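Local coordinates for protein ribonuclease VapC (Haemophilus influenzae, PDB 6NKL) that is probably the RNA-cleaving, magnesium-dependent toxin of a toxin-antitoxin system and belongs to the PIN-domain nucleases, at residues B[1-13]-B[102-116]. Residues are numbered along the deposited sequence; the frame is centred on the assembly and turned at random.
Sequences MIYMLDTNIIIYL and IACHALSLNAVLITH
M4 reaches from strand 2-5 to helix 102-109 and lays its methyl on the imidazole of H105. CG lies anti to the backbone N and the chain runs straight through chi2, then bends at chi3 (-75°), which turns CE over the ring face, 3.9 Å from the centroid of the H105 ring and 14° off its normal. The same CE meets L109 CD1, SD passes beside A106, and CG rests against L113 CD1. A hydrogen bond between H105 ND1 and S37 OG on strand 33-37 helps fix the turn of the ring. On the other face of the sheet, Y3 and V112 run side by side, as do L5 and I114, with L5 CD2 3.8 Å from I114 CB; I114 CD1 also reaches Y3 CD1. Between these faces the parallel strands 2-5 and 112-115 are joined by backbone hydrogen bonds from V112 N to I2 O, M4 N to V112 O, I114 N to M4 O and D6 N to I114 O.

Just after strand 2-5, D6, the N-cap of helix 7-15, uses its two carboxylate oxygens separately: OD1 accepts the capping hydrogen bond from I9 N (2.8 Å), nearly along its C-O axis, while OD2 accepts one from T115 OG1 at 2.9 Å, from above the carboxylate plane. Farther out, Y12 leans on H116, the planes at 35° and Y12 CD1 centred over the imidazole, 3.6 Å from H116 NE2; H116 ND1 is hydrogen-bonded with T133 OG1. I9 CD1 packs against H116 CB.

Two neighbouring central strands of a parallel sheet, backed by a helix that turns through a Schellman motif at N110 into the second strand, form part of the core of the PIN fold. The first strand leads to D6, a predicted magnesium ligand, at the C-terminal end of the parallel sheet; I102 lies close to the second predicted ligand, D99, consistent with the acidic metal site of PIN nucleases.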
# COMPACT_ATOMS: atom_id res chain seq x y z
N MET B 1 22.68 -0.28 8.38
CA MET B 1 21.83 0.61 7.57
C MET B 1 20.91 -0.24 6.74
O MET B 1 21.30 -1.29 6.26
CB MET B 1 22.69 1.50 6.69
CG MET B 1 21.95 2.69 6.07
SD MET B 1 23.07 3.91 5.37
CE MET B 1 22.94 5.14 6.66
N ILE B 2 19.67 0.22 6.58
CA ILE B 2 18.68 -0.49 5.79
C ILE B 2 18.54 0.23 4.46
O ILE B 2 18.13 1.40 4.43
CB ILE B 2 17.33 -0.59 6.50
CG1 ILE B 2 17.46 -1.42 7.78
CG2 ILE B 2 16.32 -1.20 5.53
CD1 ILE B 2 16.22 -1.32 8.65
N TYR B 3 18.91 -0.46 3.40
CA TYR B 3 18.78 0.00 2.02
C TYR B 3 17.60 -0.72 1.36
O TYR B 3 17.63 -1.94 1.16
CB TYR B 3 20.08 -0.30 1.27
CG TYR B 3 21.28 0.56 1.68
CD1 TYR B 3 21.41 1.86 1.23
CD2 TYR B 3 22.29 0.05 2.50
CE1 TYR B 3 22.49 2.65 1.60
CE2 TYR B 3 23.40 0.84 2.86
CZ TYR B 3 23.48 2.13 2.39
OH TYR B 3 24.53 2.96 2.73
N MET B 4 16.58 0.05 0.96
CA MET B 4 15.37 -0.49 0.34
C MET B 4 15.42 -0.20 -1.16
O MET B 4 15.37 0.95 -1.59
CB MET B 4 14.11 0.12 0.97
CG MET B 4 12.77 -0.31 0.30
SD MET B 4 11.30 0.27 1.19
CE MET B 4 11.29 -0.87 2.59
N LEU B 5 15.51 -1.25 -1.96
CA LEU B 5 15.55 -1.11 -3.40
C LEU B 5 14.12 -0.95 -3.91
O LEU B 5 13.27 -1.83 -3.68
CB LEU B 5 16.19 -2.32 -4.07
CG LEU B 5 17.48 -2.88 -3.50
CD1 LEU B 5 17.96 -3.90 -4.51
CD2 LEU B 5 18.48 -1.80 -3.30
N ASP B 6 13.87 0.14 -4.62
CA ASP B 6 12.55 0.39 -5.15
C ASP B 6 12.35 -0.43 -6.43
O ASP B 6 13.25 -1.11 -6.92
CB ASP B 6 12.34 1.89 -5.34
CG ASP B 6 12.78 2.39 -6.72
OD1 ASP B 6 13.64 1.75 -7.37
OD2 ASP B 6 12.24 3.47 -7.13
N THR B 7 11.16 -0.34 -7.00
CA THR B 7 10.83 -1.15 -8.17
C THR B 7 11.64 -0.74 -9.40
O THR B 7 12.02 -1.60 -10.20
CB THR B 7 9.33 -1.01 -8.46
OG1 THR B 7 8.59 -1.28 -7.26
CG2 THR B 7 8.90 -1.94 -9.59
N ASN B 8 11.92 0.56 -9.57
CA ASN B 8 12.64 1.02 -10.76
C ASN B 8 14.07 0.52 -10.79
O ASN B 8 14.57 0.16 -11.86
CB ASN B 8 12.65 2.55 -10.84
CG ASN B 8 11.29 3.14 -11.16
OD1 ASN B 8 10.97 4.23 -10.73
ND2 ASN B 8 10.49 2.41 -11.91
N ILE B 9 14.76 0.49 -9.64
CA ILE B 9 16.15 0.04 -9.65
C ILE B 9 16.22 -1.45 -9.90
O ILE B 9 17.18 -1.93 -10.52
CB ILE B 9 16.86 0.43 -8.33
CG1 ILE B 9 18.36 0.25 -8.46
CG2 ILE B 9 16.47 -0.47 -7.20
CD1 ILE B 9 18.97 1.18 -9.40
N ILE B 10 15.23 -2.21 -9.44
CA ILE B 10 15.21 -3.64 -9.73
C ILE B 10 15.00 -3.91 -11.22
O ILE B 10 15.64 -4.80 -11.80
CB ILE B 10 14.13 -4.32 -8.89
CG1 ILE B 10 14.53 -4.20 -7.42
CG2 ILE B 10 13.91 -5.75 -9.35
CD1 ILE B 10 13.65 -4.91 -6.48
N ILE B 11 14.07 -3.20 -11.84
CA ILE B 11 13.87 -3.29 -13.28
C ILE B 11 15.16 -2.93 -14.00
O ILE B 11 15.62 -3.64 -14.90
CB ILE B 11 12.73 -2.35 -13.71
CG1 ILE B 11 11.39 -2.89 -13.25
CG2 ILE B 11 12.74 -2.12 -15.20
CD1 ILE B 11 10.37 -1.80 -13.15
N TYR B 12 15.76 -1.80 -13.62
CA TYR B 12 17.04 -1.41 -14.22
C TYR B 12 18.06 -2.53 -14.14
O TYR B 12 18.78 -2.80 -15.10
CB TYR B 12 17.57 -0.17 -13.50
CG TYR B 12 18.84 0.38 -14.11
CD1 TYR B 12 18.79 1.23 -15.20
CD2 TYR B 12 20.07 0.05 -13.61
CE1 TYR B 12 19.92 1.75 -15.75
CE2 TYR B 12 21.21 0.56 -14.15
CZ TYR B 12 21.13 1.41 -15.22
OH TYR B 12 22.29 1.94 -15.76
N LEU B 13 18.12 -3.20 -13.00
CA LEU B 13 19.15 -4.22 -12.81
C LEU B 13 18.85 -5.48 -13.59
O LEU B 13 19.76 -6.25 -13.86
CB LEU B 13 19.29 -4.53 -11.31
CG LEU B 13 20.05 -3.44 -10.59
CD1 LEU B 13 19.96 -3.67 -9.13
CD2 LEU B 13 21.49 -3.44 -11.06
N ILE B 102 5.98 3.08 -1.32
CA ILE B 102 7.34 2.61 -1.15
C ILE B 102 8.16 3.64 -0.38
O ILE B 102 8.82 3.31 0.62
CB ILE B 102 7.95 2.29 -2.53
CG1 ILE B 102 7.29 1.06 -3.13
CG2 ILE B 102 9.47 2.00 -2.46
CD1 ILE B 102 7.65 0.85 -4.59
N ALA B 103 8.03 4.91 -0.76
CA ALA B 103 8.73 5.98 -0.05
C ALA B 103 8.33 6.00 1.42
O ALA B 103 9.19 6.10 2.31
CB ALA B 103 8.43 7.33 -0.71
N CYS B 104 7.03 5.90 1.70
CA CYS B 104 6.58 5.93 3.08
C CYS B 104 7.05 4.70 3.83
O CYS B 104 7.31 4.77 5.04
CB CYS B 104 5.05 6.04 3.13
SG CYS B 104 4.50 7.63 2.49
N HIS B 105 7.14 3.55 3.16
CA HIS B 105 7.74 2.38 3.80
C HIS B 105 9.16 2.68 4.25
O HIS B 105 9.53 2.45 5.41
CB HIS B 105 7.73 1.21 2.86
CG HIS B 105 7.74 -0.11 3.56
ND1 HIS B 105 7.37 -1.28 2.93
CD2 HIS B 105 8.08 -0.45 4.83
CE1 HIS B 105 7.44 -2.28 3.80
NE2 HIS B 105 7.89 -1.81 4.94
N ALA B 106 9.98 3.22 3.35
CA ALA B 106 11.33 3.61 3.74
C ALA B 106 11.30 4.61 4.90
O ALA B 106 12.06 4.47 5.87
CB ALA B 106 12.07 4.21 2.55
N LEU B 107 10.42 5.62 4.85
CA LEU B 107 10.31 6.55 5.98
C LEU B 107 10.01 5.81 7.27
O LEU B 107 10.59 6.09 8.32
CB LEU B 107 9.22 7.58 5.73
CG LEU B 107 9.54 8.67 4.71
CD1 LEU B 107 8.29 9.45 4.50
CD2 LEU B 107 10.66 9.59 5.22
N SER B 108 9.12 4.83 7.22
CA SER B 108 8.69 4.14 8.42
C SER B 108 9.80 3.30 9.02
O SER B 108 9.72 2.94 10.20
CB SER B 108 7.49 3.23 8.14
OG SER B 108 7.92 2.10 7.38
N LEU B 109 10.80 2.93 8.23
CA LEU B 109 11.90 2.13 8.72
C LEU B 109 13.15 2.96 8.98
O LEU B 109 14.16 2.41 9.39
CB LEU B 109 12.23 1.02 7.71
CG LEU B 109 11.15 -0.03 7.48
CD1 LEU B 109 11.44 -0.84 6.24
CD2 LEU B 109 11.03 -0.96 8.66
N ASN B 110 13.09 4.26 8.72
CA ASN B 110 14.28 5.11 8.50
C ASN B 110 15.31 4.41 7.61
O ASN B 110 16.52 4.41 7.86
CB ASN B 110 14.88 5.56 9.82
CG ASN B 110 15.75 6.80 9.67
OD1 ASN B 110 15.45 7.71 8.90
ND2 ASN B 110 16.85 6.81 10.40
N ALA B 111 14.82 3.85 6.51
CA ALA B 111 15.67 3.26 5.50
C ALA B 111 16.09 4.30 4.48
O ALA B 111 15.47 5.37 4.34
CB ALA B 111 14.94 2.12 4.78
N VAL B 112 17.16 4.00 3.78
CA VAL B 112 17.58 4.77 2.62
C VAL B 112 16.95 4.10 1.40
O VAL B 112 17.15 2.91 1.18
CB VAL B 112 19.11 4.80 2.50
CG1 VAL B 112 19.56 5.45 1.20
CG2 VAL B 112 19.72 5.55 3.72
N LEU B 113 16.17 4.84 0.63
CA LEU B 113 15.52 4.25 -0.54
C LEU B 113 16.44 4.39 -1.74
O LEU B 113 16.91 5.49 -2.05
CB LEU B 113 14.16 4.91 -0.81
CG LEU B 113 13.32 4.33 -1.95
CD1 LEU B 113 12.79 2.95 -1.56
CD2 LEU B 113 12.17 5.24 -2.33
N ILE B 114 16.68 3.26 -2.42
CA ILE B 114 17.53 3.19 -3.61
C ILE B 114 16.64 3.15 -4.84
O ILE B 114 15.79 2.26 -4.98
CB ILE B 114 18.43 1.95 -3.59
CG1 ILE B 114 19.29 1.87 -2.33
CG2 ILE B 114 19.35 1.99 -4.80
CD1 ILE B 114 19.99 3.15 -1.99
N THR B 115 16.89 4.06 -5.78
CA THR B 115 15.97 4.25 -6.89
C THR B 115 16.77 4.43 -8.18
O THR B 115 18.01 4.39 -8.20
CB THR B 115 15.05 5.44 -6.60
OG1 THR B 115 14.10 5.57 -7.64
CG2 THR B 115 15.86 6.66 -6.52
N HIS B 116 16.04 4.54 -9.29
CA HIS B 116 16.60 4.91 -10.59
C HIS B 116 15.60 5.84 -11.23
O HIS B 116 14.44 5.44 -11.46
CB HIS B 116 16.84 3.71 -11.49
CG HIS B 116 17.14 4.07 -12.92
ND1 HIS B 116 18.34 4.65 -13.30
CD2 HIS B 116 16.41 3.94 -14.05
CE1 HIS B 116 18.33 4.86 -14.60
NE2 HIS B 116 17.18 4.43 -15.08
O HOH W 1 18.50 2.48 7.94